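Local coordinates for protein alpha-ketoglutarate-dependent non-heme iron oxygenase EasH (Aspergillus japonicus, PDB 5M0T) that probably catalyses an oxidation in cycloclavine biosynthesis, using non-heme iron(II) and 2-oxoglutarate as an oxygenase of the phytanoyl-CoA dioxygenase family, at residues A[37-42]-A[92-97]; A[79-84]-A[112-117]; A[133-138]-A[146-151]; A[230-235]-A[264-269]. All coordinates share one frame; numbering follows the deposited sequence.

Contact 1: A[37-42]-A[92-97]; sequences EGFMSA and MNDELL. With ZN (zinc ion), chain G.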
# COMPACT_ATOMS: atom_id res chain seq x y z
N GLU A 37 -8.32 25.74 14.51
CA GLU A 37 -9.17 26.86 14.13
C GLU A 37 -8.66 27.44 12.82
O GLU A 37 -7.47 27.76 12.69
CB GLU A 37 -9.20 27.96 15.20
CG GLU A 37 -9.92 27.58 16.48
CD GLU A 37 -11.41 27.31 16.29
OE1 GLU A 37 -12.05 27.99 15.47
OE2 GLU A 37 -11.93 26.41 16.97
N GLY A 38 -9.56 27.54 11.85
CA GLY A 38 -9.25 28.15 10.57
C GLY A 38 -8.31 27.35 9.72
O GLY A 38 -7.43 27.91 9.08
N PHE A 39 -8.47 26.02 9.72
CA PHE A 39 -7.66 25.17 8.85
C PHE A 39 -7.86 25.58 7.39
O PHE A 39 -6.90 25.76 6.65
CB PHE A 39 -8.00 23.68 9.07
CG PHE A 39 -7.28 22.75 8.14
CD1 PHE A 39 -5.90 22.60 8.21
CD2 PHE A 39 -7.99 22.04 7.16
CE1 PHE A 39 -5.23 21.76 7.33
CE2 PHE A 39 -7.33 21.20 6.29
CZ PHE A 39 -5.95 21.07 6.36
N MET A 40 -9.12 25.73 7.00
CA MET A 40 -9.51 26.35 5.75
C MET A 40 -10.18 27.67 6.07
O MET A 40 -10.87 27.79 7.09
CB MET A 40 -10.47 25.45 4.98
CG MET A 40 -9.81 24.19 4.42
SD MET A 40 -10.98 23.06 3.64
CE MET A 40 -11.65 24.04 2.30
N SER A 41 -9.99 28.67 5.22
CA SER A 41 -10.70 29.95 5.35
C SER A 41 -12.17 29.81 4.93
O SER A 41 -12.56 28.83 4.28
CB SER A 41 -10.04 31.03 4.49
OG SER A 41 -10.12 30.68 3.12
N ALA A 42 -12.96 30.82 5.28
CA ALA A 42 -14.36 30.89 4.88
C ALA A 42 -14.50 30.86 3.36
O ALA A 42 -15.37 30.16 2.82
CB ALA A 42 -15.02 32.14 5.44
N MET A 92 -3.78 19.74 -1.40
CA MET A 92 -2.66 18.83 -1.60
C MET A 92 -1.28 19.53 -1.61
O MET A 92 -0.26 18.83 -1.61
CB MET A 92 -2.85 17.97 -2.86
CG MET A 92 -3.93 16.90 -2.74
SD MET A 92 -3.73 15.77 -1.34
CE MET A 92 -4.77 16.55 -0.09
N ASN A 93 -1.25 20.87 -1.61
CA ASN A 93 -0.00 21.62 -1.43
C ASN A 93 0.06 22.43 -0.13
O ASN A 93 0.94 23.27 0.04
CB ASN A 93 0.17 22.57 -2.61
CG ASN A 93 0.37 21.83 -3.91
OD1 ASN A 93 1.42 21.18 -4.11
ND2 ASN A 93 -0.62 21.91 -4.79
N ASP A 94 -0.87 22.19 0.79
CA ASP A 94 -0.94 22.99 2.02
C ASP A 94 0.27 22.72 2.94
O ASP A 94 0.48 21.59 3.39
CB ASP A 94 -2.23 22.69 2.77
CG ASP A 94 -2.51 23.69 3.86
OD1 ASP A 94 -2.33 23.35 5.05
OD2 ASP A 94 -2.87 24.84 3.54
N GLU A 95 1.03 23.77 3.23
CA GLU A 95 2.21 23.67 4.09
C GLU A 95 1.94 23.14 5.49
O GLU A 95 2.76 22.40 6.01
CB GLU A 95 2.97 25.00 4.14
CG GLU A 95 3.87 25.14 2.92
CD GLU A 95 4.20 26.56 2.51
OE1 GLU A 95 3.26 27.34 2.23
OE2 GLU A 95 5.40 26.89 2.42
N LEU A 96 0.82 23.50 6.09
CA LEU A 96 0.50 22.97 7.41
C LEU A 96 0.22 21.45 7.36
O LEU A 96 0.72 20.71 8.20
CB LEU A 96 -0.68 23.72 8.06
CG LEU A 96 -1.10 23.18 9.43
CD1 LEU A 96 0.06 23.26 10.39
CD2 LEU A 96 -2.29 23.93 9.98
N LEU A 97 -0.56 21.01 6.38
CA LEU A 97 -0.83 19.58 6.21
C LEU A 97 0.48 18.81 6.08
O LEU A 97 0.69 17.81 6.75
CB LEU A 97 -1.72 19.34 4.98
CG LEU A 97 -2.18 17.91 4.64
CD1 LEU A 97 -3.60 17.93 4.06
CD2 LEU A 97 -1.22 17.20 3.70
ZN ZN G . -14.01 27.89 15.77
O HOH W 1 -14.34 29.26 14.37

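Contact 2: A[79-84]-A[112-117]; sequences SLPLFS and YWLTTS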
# COMPACT_ATOMS: atom_id res chain seq x y z
N SER A 79 -12.89 10.00 -3.79
CA SER A 79 -12.04 10.27 -4.97
C SER A 79 -12.19 11.75 -5.43
O SER A 79 -12.52 12.04 -6.59
CB SER A 79 -12.36 9.27 -6.09
OG SER A 79 -12.24 7.93 -5.63
N LEU A 80 -11.98 12.65 -4.47
CA LEU A 80 -12.19 14.10 -4.63
C LEU A 80 -11.11 14.82 -5.46
O LEU A 80 -11.34 15.96 -5.86
CB LEU A 80 -12.30 14.78 -3.27
CG LEU A 80 -13.43 14.34 -2.33
CD1 LEU A 80 -13.32 15.02 -0.97
CD2 LEU A 80 -14.78 14.64 -2.95
N PRO A 81 -9.95 14.19 -5.71
CA PRO A 81 -9.11 14.76 -6.78
C PRO A 81 -9.81 14.83 -8.14
O PRO A 81 -9.49 15.72 -8.95
CB PRO A 81 -7.93 13.79 -6.83
CG PRO A 81 -7.79 13.33 -5.43
CD PRO A 81 -9.20 13.20 -4.92
N LEU A 82 -10.75 13.93 -8.39
CA LEU A 82 -11.48 13.89 -9.66
C LEU A 82 -12.50 15.03 -9.80
O LEU A 82 -12.84 15.41 -10.91
CB LEU A 82 -12.19 12.54 -9.84
CG LEU A 82 -11.93 11.84 -11.18
CD1 LEU A 82 -12.61 10.48 -11.14
CD2 LEU A 82 -12.37 12.65 -12.40
N PHE A 83 -12.96 15.58 -8.67
CA PHE A 83 -14.09 16.52 -8.64
C PHE A 83 -13.76 17.94 -8.19
O PHE A 83 -14.59 18.84 -8.38
CB PHE A 83 -15.21 15.95 -7.76
CG PHE A 83 -15.61 14.54 -8.12
CD1 PHE A 83 -16.33 14.27 -9.28
CD2 PHE A 83 -15.25 13.46 -7.31
CE1 PHE A 83 -16.70 12.98 -9.63
CE2 PHE A 83 -15.62 12.16 -7.65
CZ PHE A 83 -16.35 11.92 -8.81
N SER A 84 -12.57 18.18 -7.62
CA SER A 84 -12.24 19.46 -6.99
C SER A 84 -10.83 19.98 -7.31
O SER A 84 -9.83 19.40 -6.89
CB SER A 84 -12.40 19.35 -5.47
OG SER A 84 -12.15 20.60 -4.85
N TYR A 112 4.56 9.67 2.87
CA TYR A 112 3.14 9.54 3.12
C TYR A 112 2.40 9.94 1.86
O TYR A 112 2.99 10.53 0.95
CB TYR A 112 2.71 10.45 4.28
CG TYR A 112 3.16 11.88 4.07
CD1 TYR A 112 4.45 12.27 4.43
CD2 TYR A 112 2.34 12.81 3.46
CE1 TYR A 112 4.89 13.55 4.21
CE2 TYR A 112 2.77 14.11 3.25
CZ TYR A 112 4.05 14.48 3.62
OH TYR A 112 4.52 15.76 3.41
N TRP A 113 1.12 9.62 1.82
CA TRP A 113 0.24 10.02 0.72
C TRP A 113 -1.24 9.89 1.10
O TRP A 113 -1.56 9.43 2.20
CB TRP A 113 0.57 9.23 -0.57
CG TRP A 113 0.53 7.72 -0.48
CD1 TRP A 113 0.08 6.93 0.56
CD2 TRP A 113 0.89 6.82 -1.53
NE1 TRP A 113 0.19 5.60 0.23
CE2 TRP A 113 0.68 5.51 -1.05
CE3 TRP A 113 1.37 7.00 -2.83
CZ2 TRP A 113 0.95 4.38 -1.83
CZ3 TRP A 113 1.64 5.87 -3.60
CH2 TRP A 113 1.43 4.58 -3.09
N LEU A 114 -2.13 10.30 0.22
CA LEU A 114 -3.57 10.26 0.48
C LEU A 114 -4.07 8.82 0.44
O LEU A 114 -3.75 8.09 -0.48
CB LEU A 114 -4.31 11.10 -0.56
CG LEU A 114 -5.83 11.23 -0.40
CD1 LEU A 114 -6.20 12.11 0.79
CD2 LEU A 114 -6.43 11.79 -1.69
N THR A 115 -4.82 8.42 1.45
CA THR A 115 -5.50 7.12 1.42
C THR A 115 -6.98 7.31 1.01
O THR A 115 -7.47 6.60 0.12
CB THR A 115 -5.32 6.28 2.69
OG1 THR A 115 -6.01 5.04 2.54
CG2 THR A 115 -5.82 6.97 3.95
N THR A 116 -7.66 8.28 1.61
CA THR A 116 -9.05 8.56 1.28
C THR A 116 -9.44 9.96 1.70
O THR A 116 -8.93 10.49 2.68
CB THR A 116 -10.04 7.52 1.90
OG1 THR A 116 -11.40 7.87 1.59
CG2 THR A 116 -9.89 7.40 3.41
N SER A 117 -10.34 10.57 0.95
CA SER A 117 -10.96 11.81 1.34
C SER A 117 -12.39 11.79 0.87
O SER A 117 -12.67 11.32 -0.23
CB SER A 117 -10.22 13.01 0.72
OG SER A 117 -10.62 14.21 1.37
O HOH W 2 -10.68 11.65 -2.24

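Contact 3: A[133-138]-A[146-151]; sequences REHDGI and RQSPES. With FE2 (Fe (II) ion), chain C; AKG (2-oxoglutaric acid), chain D.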
# COMPACT_ATOMS: atom_id res chain seq x y z
N ARG A 133 -11.35 3.38 15.78
CA ARG A 133 -10.04 3.93 15.42
C ARG A 133 -9.87 3.75 13.93
O ARG A 133 -10.19 2.67 13.39
CB ARG A 133 -8.93 3.20 16.17
CG ARG A 133 -8.96 3.48 17.66
CD ARG A 133 -7.75 2.92 18.36
NE ARG A 133 -7.75 3.33 19.76
CZ ARG A 133 -8.40 2.70 20.74
NH1 ARG A 133 -9.15 1.61 20.51
NH2 ARG A 133 -8.31 3.19 21.99
N GLU A 134 -9.38 4.78 13.26
CA GLU A 134 -9.30 4.77 11.81
C GLU A 134 -8.27 3.74 11.30
O GLU A 134 -8.46 3.20 10.21
CB GLU A 134 -9.01 6.18 11.25
CG GLU A 134 -9.85 6.52 10.01
CD GLU A 134 -11.27 7.02 10.33
OE1 GLU A 134 -12.16 6.22 10.69
OE2 GLU A 134 -11.52 8.24 10.20
N HIS A 135 -7.24 3.43 12.10
CA HIS A 135 -6.23 2.45 11.69
C HIS A 135 -6.72 0.99 11.62
O HIS A 135 -6.00 0.12 11.13
CB HIS A 135 -4.92 2.60 12.51
CG HIS A 135 -4.89 1.87 13.83
ND1 HIS A 135 -3.74 1.79 14.58
CD2 HIS A 135 -5.84 1.17 14.51
CE1 HIS A 135 -3.99 1.07 15.66
NE2 HIS A 135 -5.25 0.69 15.64
N ASP A 136 -7.93 0.72 12.09
CA ASP A 136 -8.51 -0.62 11.96
C ASP A 136 -8.90 -1.00 10.53
O ASP A 136 -9.27 -2.12 10.28
CB ASP A 136 -9.66 -0.82 12.96
CG ASP A 136 -9.19 -0.90 14.41
OD1 ASP A 136 -8.19 -1.61 14.68
OD2 ASP A 136 -9.81 -0.29 15.29
N GLY A 137 -8.78 -0.06 9.58
CA GLY A 137 -8.82 -0.38 8.16
C GLY A 137 -7.59 -1.14 7.64
O GLY A 137 -7.64 -1.68 6.54
N ILE A 138 -6.51 -1.18 8.42
CA ILE A 138 -5.27 -1.87 8.07
C ILE A 138 -5.06 -3.05 9.03
O ILE A 138 -4.90 -2.83 10.22
CB ILE A 138 -4.08 -0.91 8.20
CG1 ILE A 138 -4.24 0.31 7.28
CG2 ILE A 138 -2.75 -1.63 7.94
CD1 ILE A 138 -3.34 1.47 7.68
N ARG A 146 -2.09 -0.48 20.30
CA ARG A 146 -1.29 0.65 20.76
C ARG A 146 0.13 0.61 20.23
O ARG A 146 0.69 1.65 19.95
CB ARG A 146 -1.23 0.73 22.28
CG ARG A 146 -0.54 2.02 22.72
CD ARG A 146 -0.62 2.21 24.21
NE ARG A 146 0.14 1.15 24.89
CZ ARG A 146 0.39 1.09 26.20
NH1 ARG A 146 -0.04 2.04 27.03
NH2 ARG A 146 1.09 0.08 26.68
N GLN A 147 0.71 -0.58 20.09
CA GLN A 147 2.10 -0.72 19.62
C GLN A 147 2.27 -0.48 18.12
O GLN A 147 3.39 -0.53 17.61
CB GLN A 147 2.69 -2.10 19.99
CG GLN A 147 3.22 -2.15 21.41
CD GLN A 147 2.13 -1.95 22.45
OE1 GLN A 147 2.15 -1.00 23.22
NE2 GLN A 147 1.15 -2.85 22.45
N SER A 148 1.18 -0.22 17.42
CA SER A 148 1.22 0.05 16.01
C SER A 148 2.00 1.33 15.71
O SER A 148 1.90 2.31 16.47
CB SER A 148 -0.19 0.20 15.47
OG SER A 148 -0.18 0.44 14.08
N PRO A 149 2.75 1.35 14.60
CA PRO A 149 3.26 2.62 14.15
C PRO A 149 2.11 3.51 13.69
O PRO A 149 1.04 3.00 13.36
CB PRO A 149 4.16 2.24 12.98
CG PRO A 149 3.45 1.07 12.41
CD PRO A 149 3.04 0.29 13.63
N GLU A 150 2.37 4.82 13.65
CA GLU A 150 1.40 5.77 13.16
C GLU A 150 1.21 5.47 11.69
O GLU A 150 2.18 5.29 10.95
CB GLU A 150 1.88 7.21 13.37
CG GLU A 150 2.01 7.63 14.83
CD GLU A 150 0.67 7.69 15.58
OE1 GLU A 150 -0.41 7.73 14.95
OE2 GLU A 150 0.70 7.70 16.82
N SER A 151 -0.06 5.34 11.29
CA SER A 151 -0.43 4.97 9.93
C SER A 151 -1.31 5.98 9.24
O SER A 151 -1.24 6.12 8.04
CB SER A 151 -1.19 3.62 9.96
OG SER A 151 -2.32 3.72 10.79
FE FE2 C . -13.68 7.28 11.51
C1 AKG D . -15.25 7.61 9.48
O1 AKG D . -14.27 6.88 9.60
O2 AKG D . -16.20 7.45 8.59
C2 AKG D . -15.49 8.84 10.38
O5 AKG D . -14.94 8.87 11.46
C3 AKG D . -16.34 9.99 9.90
C4 AKG D . -16.57 11.03 10.99
C5 AKG D . -17.45 12.18 10.57
O3 AKG D . -17.73 12.27 9.29
O4 AKG D . -17.85 12.98 11.38
O HOH W 3 -1.70 3.47 13.48

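Contact 4: A[230-235]-A[264-269]; sequences QSCQFT and VSAKGV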
# COMPACT_ATOMS: atom_id res chain seq x y z
N GLN A 230 -1.79 8.99 4.94
CA GLN A 230 -1.35 7.68 5.38
C GLN A 230 0.12 7.43 5.06
O GLN A 230 0.63 7.90 4.05
CB GLN A 230 -2.24 6.65 4.69
CG GLN A 230 -1.86 5.19 4.83
CD GLN A 230 -3.01 4.31 4.38
OE1 GLN A 230 -4.08 4.32 4.98
NE2 GLN A 230 -2.81 3.59 3.30
N SER A 231 0.77 6.68 5.93
CA SER A 231 2.10 6.12 5.69
C SER A 231 2.20 5.42 4.32
O SER A 231 1.37 4.55 4.00
CB SER A 231 2.45 5.12 6.82
OG SER A 231 3.58 4.35 6.51
N CYS A 232 3.22 5.75 3.54
CA CYS A 232 3.32 5.27 2.16
C CYS A 232 3.45 3.75 2.00
O CYS A 232 3.14 3.22 0.92
CB CYS A 232 4.44 5.97 1.40
SG CYS A 232 6.09 5.52 1.98
N GLN A 233 3.92 3.06 3.04
CA GLN A 233 4.02 1.58 3.02
C GLN A 233 2.65 0.87 2.95
O GLN A 233 2.60 -0.30 2.58
CB GLN A 233 4.81 1.05 4.22
CG GLN A 233 4.06 1.11 5.54
CD GLN A 233 4.96 0.84 6.75
OE1 GLN A 233 5.70 -0.14 6.78
NE2 GLN A 233 4.89 1.71 7.76
N PHE A 234 1.57 1.57 3.32
CA PHE A 234 0.21 1.01 3.26
C PHE A 234 -0.58 1.45 2.03
O PHE A 234 -0.62 2.65 1.68
CB PHE A 234 -0.59 1.35 4.53
CG PHE A 234 0.05 0.85 5.78
CD1 PHE A 234 0.18 -0.50 6.01
CD2 PHE A 234 0.57 1.76 6.73
CE1 PHE A 234 0.79 -0.97 7.18
CE2 PHE A 234 1.19 1.30 7.88
CZ PHE A 234 1.29 -0.07 8.11
N THR A 235 -1.22 0.47 1.40
CA THR A 235 -2.03 0.68 0.21
C THR A 235 -3.15 1.70 0.50
O THR A 235 -3.84 1.60 1.50
CB THR A 235 -2.64 -0.66 -0.26
OG1 THR A 235 -1.60 -1.63 -0.45
CG2 THR A 235 -3.41 -0.48 -1.56
N VAL A 264 7.41 6.95 -3.95
CA VAL A 264 7.43 7.33 -2.53
C VAL A 264 8.51 6.49 -1.86
O VAL A 264 8.75 5.36 -2.27
CB VAL A 264 6.06 7.14 -1.84
CG1 VAL A 264 5.08 8.19 -2.30
CG2 VAL A 264 5.48 5.74 -2.08
N SER A 265 9.17 7.06 -0.86
CA SER A 265 10.26 6.37 -0.15
C SER A 265 9.78 5.84 1.20
O SER A 265 9.35 6.61 2.05
CB SER A 265 11.46 7.31 0.07
OG SER A 265 12.57 6.57 0.59
N ALA A 266 9.86 4.53 1.37
CA ALA A 266 9.51 3.88 2.63
C ALA A 266 10.81 3.65 3.38
O ALA A 266 11.50 2.67 3.11
CB ALA A 266 8.80 2.56 2.37
N LYS A 267 11.15 4.56 4.30
CA LYS A 267 12.47 4.57 5.00
C LYS A 267 13.64 4.21 4.09
O LYS A 267 14.40 3.30 4.38
CB LYS A 267 12.47 3.62 6.21
CG LYS A 267 11.55 3.98 7.36
CD LYS A 267 11.78 5.34 8.01
CE LYS A 267 13.09 5.48 8.76
NZ LYS A 267 13.07 6.80 9.46
N GLY A 268 13.75 4.90 2.96
CA GLY A 268 14.85 4.67 2.03
C GLY A 268 14.59 3.68 0.92
O GLY A 268 15.39 3.57 0.01
N VAL A 269 13.45 2.98 0.99
CA VAL A 269 13.05 1.99 -0.00
C VAL A 269 12.15 2.71 -0.98
O VAL A 269 11.12 3.24 -0.58
CB VAL A 269 12.23 0.81 0.64
CG1 VAL A 269 11.94 -0.27 -0.40
CG2 VAL A 269 12.92 0.22 1.86

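Contact 1: A[37-42]-A[92-97]
At the capped N-terminal start of helix 95-105, the ring of F39, from the loop after strand 33-37, comes up against D94 and L96. CE1 of F39 lies 4.0 Å from OD1 of D94, and the ring and carboxylate planes stand 69° apart. L96 arrives differently: its CD2 methyl sits at the edge of the same ring, near its plane, with F39 CD1 4.2 Å away. The F39 ring reaches both because CG is anti to the backbone N (chi1 175°), which sends it off a backbone whose nearest CA-CA approach, F39 to L96, is still 8.6 Å.

D94 is the N-cap of the helix. Its OD1 accepts from L97 N at 3.2 Å, on the anti side of the carboxylate and 17° out of its plane, while the bond from L96 N to the same oxygen is weak. OD2 makes a salt bridge to R17, so the carboxylate is held at both oxygens, and the helix end probably favours its negative charge. In this cupin-clan fold the contact joins the start of helix 95-105 to the main sheet, where the F39 ring also meets that of F155 on strand 152-158.

Two residues before F39, the end of strand 33-37 carries a zinc site remote from the ring. E37 OE1 binds the zinc ion at 2.0 Å, a water binds at the same distance, and D200 is a further ligand. The other oxygen, OE2, is salt-bridged to R14, which helps fix the rotation of the carboxylate.

Contact 2: A[79-84]-A[112-117]
L80 faces S117 across this contact, its side chain supplying a methyl and its backbone N a water bridge. CB starts toward the strand segment. CG, anti to the carbonyl carbon (chi1 -60°), comes within 3.8 Å of S117 O. At the tip, CD1 lies 3.7 Å from S117 OG and 4.1 Å from S117 CB, so one methyl touches both atoms of the serine side chain. The hydroxyl it covers is not left without a polar partner: OG of S117 is hydrogen-bonded to the carbonyl of P226 on the adjoining strand 222-231.

The backbones are joined by a single water. It accepts from L80 N at 2.8 Å and donates to S117 O at the same length, bridging two buried main-chain groups that make no direct bond. Further along, the P81 ring brings CG to 4.3 Å from L114 CD2, an apolar touch that F87 of helix 85-91 extends by packing on L80, P81, L114 and S117. On the loop side, L82 N bonds back to S79 O at 3.2 Å, and the polar end of S79 turns to D275 of the second subunit.

Between L114 and S117 the strand takes in an extra residue, for T115 and T116 both face I228. This is a classic beta bulge, in a strand of the main sheet of the cupin-clan fold, against which the type I turn S79-L82 packs.

Contact 3: A[133-138]-A[146-151]
H135 and S151 make the tight point of this contact: CB of H135 lies 3.3 Å from OG of S151, and CD1 of I138 rests against S151 CB. With chi1 57°, S151 OG stands between its own backbone N and carbonyl carbon, a setting that turns it to H135 and to a bridging water. That water lies at the edge of the imidazole, in its plane, 2.9 Å from ND1; it also hydrogen-bonds to S151 OG and donates to P149 O at 2.8 Å.

The S148 side is tied to H135 mainly through this water. S148 OG, oblique to the imidazole, donates to P149 O at 2.9 Å, the carbonyl that the water also binds. Beyond it, toward solvent, the exposed Q147 receives a weak bond from R146 NE.

Next to H135, E134 leads away to the active site, where OE1 binds the iron(II) ion at 2.0 Å. H132 and H210 complete the two-histidine, one-carboxylate facial triad, and 2-oxoglutarate chelates the metal through O1 and O5.

The two segments flank helix 139-144, whose C141 packs on H135, S148 and S151, while M152 of strand 152-158 touches both E134 and I138.

Contact 4: A[230-235]-A[264-269]
A type I turn, S231 to F234, ends strand 222-231 of the main sheet and faces a two-stranded beta-hairpin. Strand 264-266 runs antiparallel to 269-271, and the two are joined by a type I' turn from A266 to V269, closed by A266 N to V269 O at 2.7 Å and V269 N to A266 O. K267 and G268 occupy its positive-phi corners.

No hydrogen bond crosses directly between the segments; C232 fills the interface. Its CB meets V264 CG2 at 3.6 Å, and its SG lies 4.0 Å from A266 CB. The thiol sulfur reaches the hairpin backbone because chi1 of 69° places it between the C232 backbone N and carbonyl carbon. D111 links the parts, bonding to the backbones of C232 and S265.

The same turn takes part in the dimer, where C232 O accepts from T235 OG1 of the second subunit and A266 packs on P139 of that subunit. Bridging the two ends of the turn, Q230 NE2 donates to T235 O at 2.9 Å, in the plane of its own amide but 71° out of the carbonyl plane. Across the interface, the closest approach is C232 SG to S265 O, 3.4 Å.

In the fold
From the N terminus, contact 1 runs from the loop after strand 33-37 to the start of helix 95-105. Contact 2 opens within that span and closes beyond it on strand 112-122, so the two cross. Contact 3 follows as a short closure around helix 139-144, beside the iron site and just before strand 152-158. Contact 4 comes last, joining the end of strand 222-231 to the late hairpin. It touches two others: Q230 N pairs with W113 O of contact 2, on neighbouring strands, and S231 N with S151 O of contact 3. Contacts 1 and 3 lie on opposite sides of the chain's centre, whereas contacts 2, 3 and 4 all reach the second subunit.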